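Side-chain contact in protein interacting with Hsp90 1 (PDB 4CHH), which takes part in pre-rRNA processing, is required for the NOP58-snoRNA interaction, and belongs to the R2TP complex, which also contains RVB1, RVB2 and TAH1: residues Glu51-Gly56 with Glu109-Asp114. Numbering follows the deposited sequence.
Sequences EKLQDG and ECYVWD. With EDO (1,2-ethanediol), chain C.
Where L53 and Q54 meet Y111 and E109, the backbones stay well apart, with L53 CA 8.7 Å from Y111 CA. Residues 51-56 form an irregular loop; 109-114 begin a strand. The one direct hydrogen bond between them shows how a tyrosine can tether a loop: Q54 N gives its hydrogen to Y111 OH at 3.0 Å, nearly straight at 174°. Y111 CG lies anti to the carbonyl carbon (chi1 -48°), bringing the hydroxyl to Q54 N. The hydroxyl in turn donates to E109 OE1, 2.6 Å from Y111 OH and met nearly along its C-O axis, leaving the hydroxyl oxygen held by two bonds, one received and one given. In this PIH1 N-terminal domain the loop links strands 29-47 and 58-66, the latter parallel to strand 109-118. L53 CD2 sits over one face of the Y111 ring, a CH-pi contact 3.7 Å from the centroid. A phenylalanine in place of Y111 would probably keep this contact but leave Q54 N and E109 OE1 without their shared partner. Q54 OE1 and E109 OE1, both acceptors 3.4 Å apart, do not bond; Q54 OE1 instead accepts from R57 NE and from a water that bridges to E109 N.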
ATOM      1  N   GLU A  51       4.933  -1.789  19.294  1.00 14.94           N
ATOM      2  CA  GLU A  51       5.587  -0.479  19.425  1.00 14.36           C
ATOM      3  C   GLU A  51       4.576   0.617  19.767  1.00 18.44           C
ATOM      4  O   GLU A  51       3.387   0.452  19.539  1.00 17.54           O
ATOM      5  CB  GLU A  51       6.359  -0.133  18.148  1.00 14.52           C
ATOM      6  CG  GLU A  51       7.530  -1.075  17.911  1.00 16.77           C
ATOM      7  CD  GLU A  51       7.954  -1.274  16.467  1.00 34.81           C
ATOM      8  OE1 GLU A  51       7.200  -0.888  15.546  1.00 28.73           O
ATOM      9  OE2 GLU A  51       9.074  -1.787  16.260  1.00 29.14           O
ATOM     10  N   LYS A  52       5.056   1.717  20.348  1.00 15.54           N
ATOM     11  CA  LYS A  52       4.161   2.801  20.750  1.00 16.47           C
ATOM     12  C   LYS A  52       3.937   3.820  19.636  1.00 19.69           C
ATOM     13  O   LYS A  52       4.887   4.340  19.041  1.00 17.72           O
ATOM     14  CB  LYS A  52       4.694   3.530  21.994  1.00 18.79           C
ATOM     15  CG  LYS A  52       4.970   2.625  23.190  1.00 19.69           C
ATOM     16  CD  LYS A  52       5.681   3.415  24.282  1.00 28.93           C
ATOM     17  CE  LYS A  52       6.438   2.537  25.241  1.00 37.70           C
ATOM     18  NZ  LYS A  52       7.246   3.340  26.198  1.00 54.20           N
ATOM     19  N   LEU A  53       2.667   4.085  19.362  1.00 18.44           N
ATOM     20  CA  LEU A  53       2.195   5.109  18.425  1.00 18.63           C
ATOM     21  C   LEU A  53       1.165   5.950  19.163  1.00 23.80           C
ATOM     22  O   LEU A  53       0.564   5.457  20.120  1.00 24.02           O
ATOM     23  CB  LEU A  53       1.613   4.511  17.130  1.00 17.61           C
ATOM     24  CG  LEU A  53       2.568   3.745  16.165  1.00 22.15           C
ATOM     25  CD1 LEU A  53       1.811   3.323  14.895  1.00 22.07           C
ATOM     26  CD2 LEU A  53       3.799   4.588  15.774  1.00 20.12           C
ATOM     27  N   GLN A  54       1.020   7.215  18.784  1.00 20.59           N
ATOM     28  CA  GLN A  54       0.027   8.118  19.382  1.00 20.65           C
ATOM     29  C   GLN A  54      -1.289   8.060  18.596  1.00 22.06           C
ATOM     30  O   GLN A  54      -1.296   8.381  17.409  1.00 19.38           O
ATOM     31  CB  GLN A  54       0.556   9.573  19.399  1.00 22.13           C
ATOM     32  CG  GLN A  54       1.864   9.756  20.146  1.00 34.12           C
ATOM     33  CD  GLN A  54       2.286  11.202  20.183  1.00 57.86           C
ATOM     34  OE1 GLN A  54       2.437  11.868  19.150  1.00 50.26           O
ATOM     35  NE2 GLN A  54       2.493  11.716  21.380  1.00 57.36           N
ATOM     36  N   ASP A  55      -2.404   7.675  19.251  1.00 20.35           N
ATOM     37  CA  ASP A  55      -3.731   7.655  18.617  1.00 21.57           C
ATOM     38  C   ASP A  55      -4.133   9.044  18.108  1.00 23.35           C
ATOM     39  O   ASP A  55      -3.771  10.061  18.716  1.00 20.90           O
ATOM     40  CB  ASP A  55      -4.802   7.166  19.607  1.00 25.02           C
ATOM     41  CG  ASP A  55      -4.562   5.785  20.188  1.00 38.61           C
ATOM     42  OD1 ASP A  55      -3.723   5.038  19.628  1.00 38.56           O
ATOM     43  OD2 ASP A  55      -5.219   5.446  21.194  1.00 48.85           O
ATOM     44  N   GLY A  56      -4.827   9.065  16.977  1.00 20.17           N
ATOM     45  CA  GLY A  56      -5.334  10.300  16.393  1.00 20.12           C
ATOM     46  C   GLY A  56      -4.385  11.014  15.452  1.00 22.69           C
ATOM     47  O   GLY A  56      -4.776  11.992  14.817  1.00 22.36           O
ATOM     48  N   GLU A 109       3.632  14.253  15.306  1.00 26.95           N
ATOM     49  CA  GLU A 109       3.990  13.014  14.611  1.00 26.66           C
ATOM     50  C   GLU A 109       2.960  12.578  13.572  1.00 28.30           C
ATOM     51  O   GLU A 109       1.761  12.671  13.821  1.00 28.76           O
ATOM     52  CB  GLU A 109       4.115  11.858  15.625  1.00 27.74           C
ATOM     53  CG  GLU A 109       5.319  11.919  16.532  1.00 35.13           C
ATOM     54  CD  GLU A 109       5.524  10.709  17.423  1.00 47.99           C
ATOM     55  OE1 GLU A 109       4.614   9.850  17.528  1.00 33.62           O
ATOM     56  OE2 GLU A 109       6.618  10.624  18.022  1.00 35.69           O
ATOM     57  N   CYS A 110       3.444  12.082  12.426  1.00 25.07           N
ATOM     58  CA  CYS A 110       2.588  11.466  11.422  0.53 24.38           C
ATOM     59  C   CYS A 110       3.304  10.205  10.907  1.00 25.86           C
ATOM     60  O   CYS A 110       4.537  10.137  10.885  1.00 25.02           O
ATOM     61  CB  CYS A 110       2.142  12.424  10.314  0.53 24.65           C
ATOM     62  SG  CYS A 110       3.321  12.651   8.965  0.53 28.84           S
ATOM     63  N   TYR A 111       2.519   9.163  10.626  1.00 18.95           N
ATOM     64  CA  TYR A 111       3.070   7.855  10.265  1.00 17.43           C
ATOM     65  C   TYR A 111       2.886   7.562   8.815  1.00 19.55           C
ATOM     66  O   TYR A 111       1.851   7.864   8.234  1.00 20.59           O
ATOM     67  CB  TYR A 111       2.488   6.752  11.155  1.00 18.01           C
ATOM     68  CG  TYR A 111       2.542   7.154  12.609  1.00 19.84           C
ATOM     69  CD1 TYR A 111       3.760   7.427  13.236  1.00 21.13           C
ATOM     70  CD2 TYR A 111       1.377   7.345  13.339  1.00 20.13           C
ATOM     71  CE1 TYR A 111       3.808   7.880  14.550  1.00 20.39           C
ATOM     72  CE2 TYR A 111       1.418   7.736  14.674  1.00 20.54           C
ATOM     73  CZ  TYR A 111       2.632   8.020  15.270  1.00 22.60           C
ATOM     74  OH  TYR A 111       2.647   8.417  16.576  1.00 19.61           O
ATOM     75  N   VAL A 112       3.948   7.060   8.209  1.00 13.69           N
ATOM     76  CA  VAL A 112       4.023   6.832   6.772  1.00 13.83           C
ATOM     77  C   VAL A 112       4.371   5.369   6.466  1.00 19.09           C
ATOM     78  O   VAL A 112       5.328   4.831   7.011  1.00 19.06           O
ATOM     79  CB  VAL A 112       5.052   7.812   6.122  1.00 17.52           C
ATOM     80  CG1 VAL A 112       5.146   7.623   4.612  1.00 18.09           C
ATOM     81  CG2 VAL A 112       4.736   9.273   6.461  1.00 16.37           C
ATOM     82  N   TRP A 113       3.597   4.754   5.564  1.00 15.77           N
ATOM     83  CA  TRP A 113       3.837   3.409   5.034  1.00 15.26           C
ATOM     84  C   TRP A 113       3.909   3.473   3.537  1.00 16.89           C
ATOM     85  O   TRP A 113       3.210   4.286   2.925  1.00 16.37           O
ATOM     86  CB  TRP A 113       2.685   2.443   5.389  1.00 14.12           C
ATOM     87  CG  TRP A 113       2.655   1.881   6.768  1.00 14.84           C
ATOM     88  CD1 TRP A 113       3.102   0.650   7.146  1.00 16.92           C
ATOM     89  CD2 TRP A 113       1.934   2.414   7.901  1.00 14.84           C
ATOM     90  NE1 TRP A 113       2.752   0.402   8.457  1.00 16.05           N
ATOM     91  CE2 TRP A 113       2.029   1.459   8.943  1.00 17.51           C
ATOM     92  CE3 TRP A 113       1.229   3.609   8.140  1.00 16.16           C
ATOM     93  CZ2 TRP A 113       1.467   1.668  10.212  1.00 17.00           C
ATOM     94  CZ3 TRP A 113       0.655   3.813   9.395  1.00 18.03           C
ATOM     95  CH2 TRP A 113       0.763   2.847  10.412  1.00 18.55           C
ATOM     96  N   ASP A 114       4.679   2.577   2.926  1.00 12.49           N
ATOM     97  CA  ASP A 114       4.680   2.469   1.461  1.00 10.93           C
ATOM     98  C   ASP A 114       3.973   1.165   1.123  1.00 14.01           C
ATOM     99  O   ASP A 114       4.242   0.158   1.775  1.00 13.96           O
ATOM    100  CB  ASP A 114       6.093   2.498   0.839  1.00 11.16           C
ATOM    101  CG  ASP A 114       6.959   3.685   1.238  1.00 24.60           C
ATOM    102  OD1 ASP A 114       6.424   4.808   1.340  1.00 25.24           O
ATOM    103  OD2 ASP A 114       8.172   3.484   1.463  1.00 26.85           O
TER
HETATM  104  C1  EDO C1185       3.158  -0.192  16.380  1.00 23.10           C
HETATM  105  O1  EDO C1185       3.381  -1.543  16.727  1.00 21.73           O
HETATM  106  C2  EDO C1185       1.671   0.034  16.154  1.00 28.29           C
HETATM  107  O2  EDO C1185       0.880  -0.530  17.161  1.00 31.44           O
HETATM  108  O   HOH W   1       5.201   7.426  19.614  1.00 40.60           O
HETATM  109  O   HOH W   2       3.129  14.323  18.404  1.00 43.45           O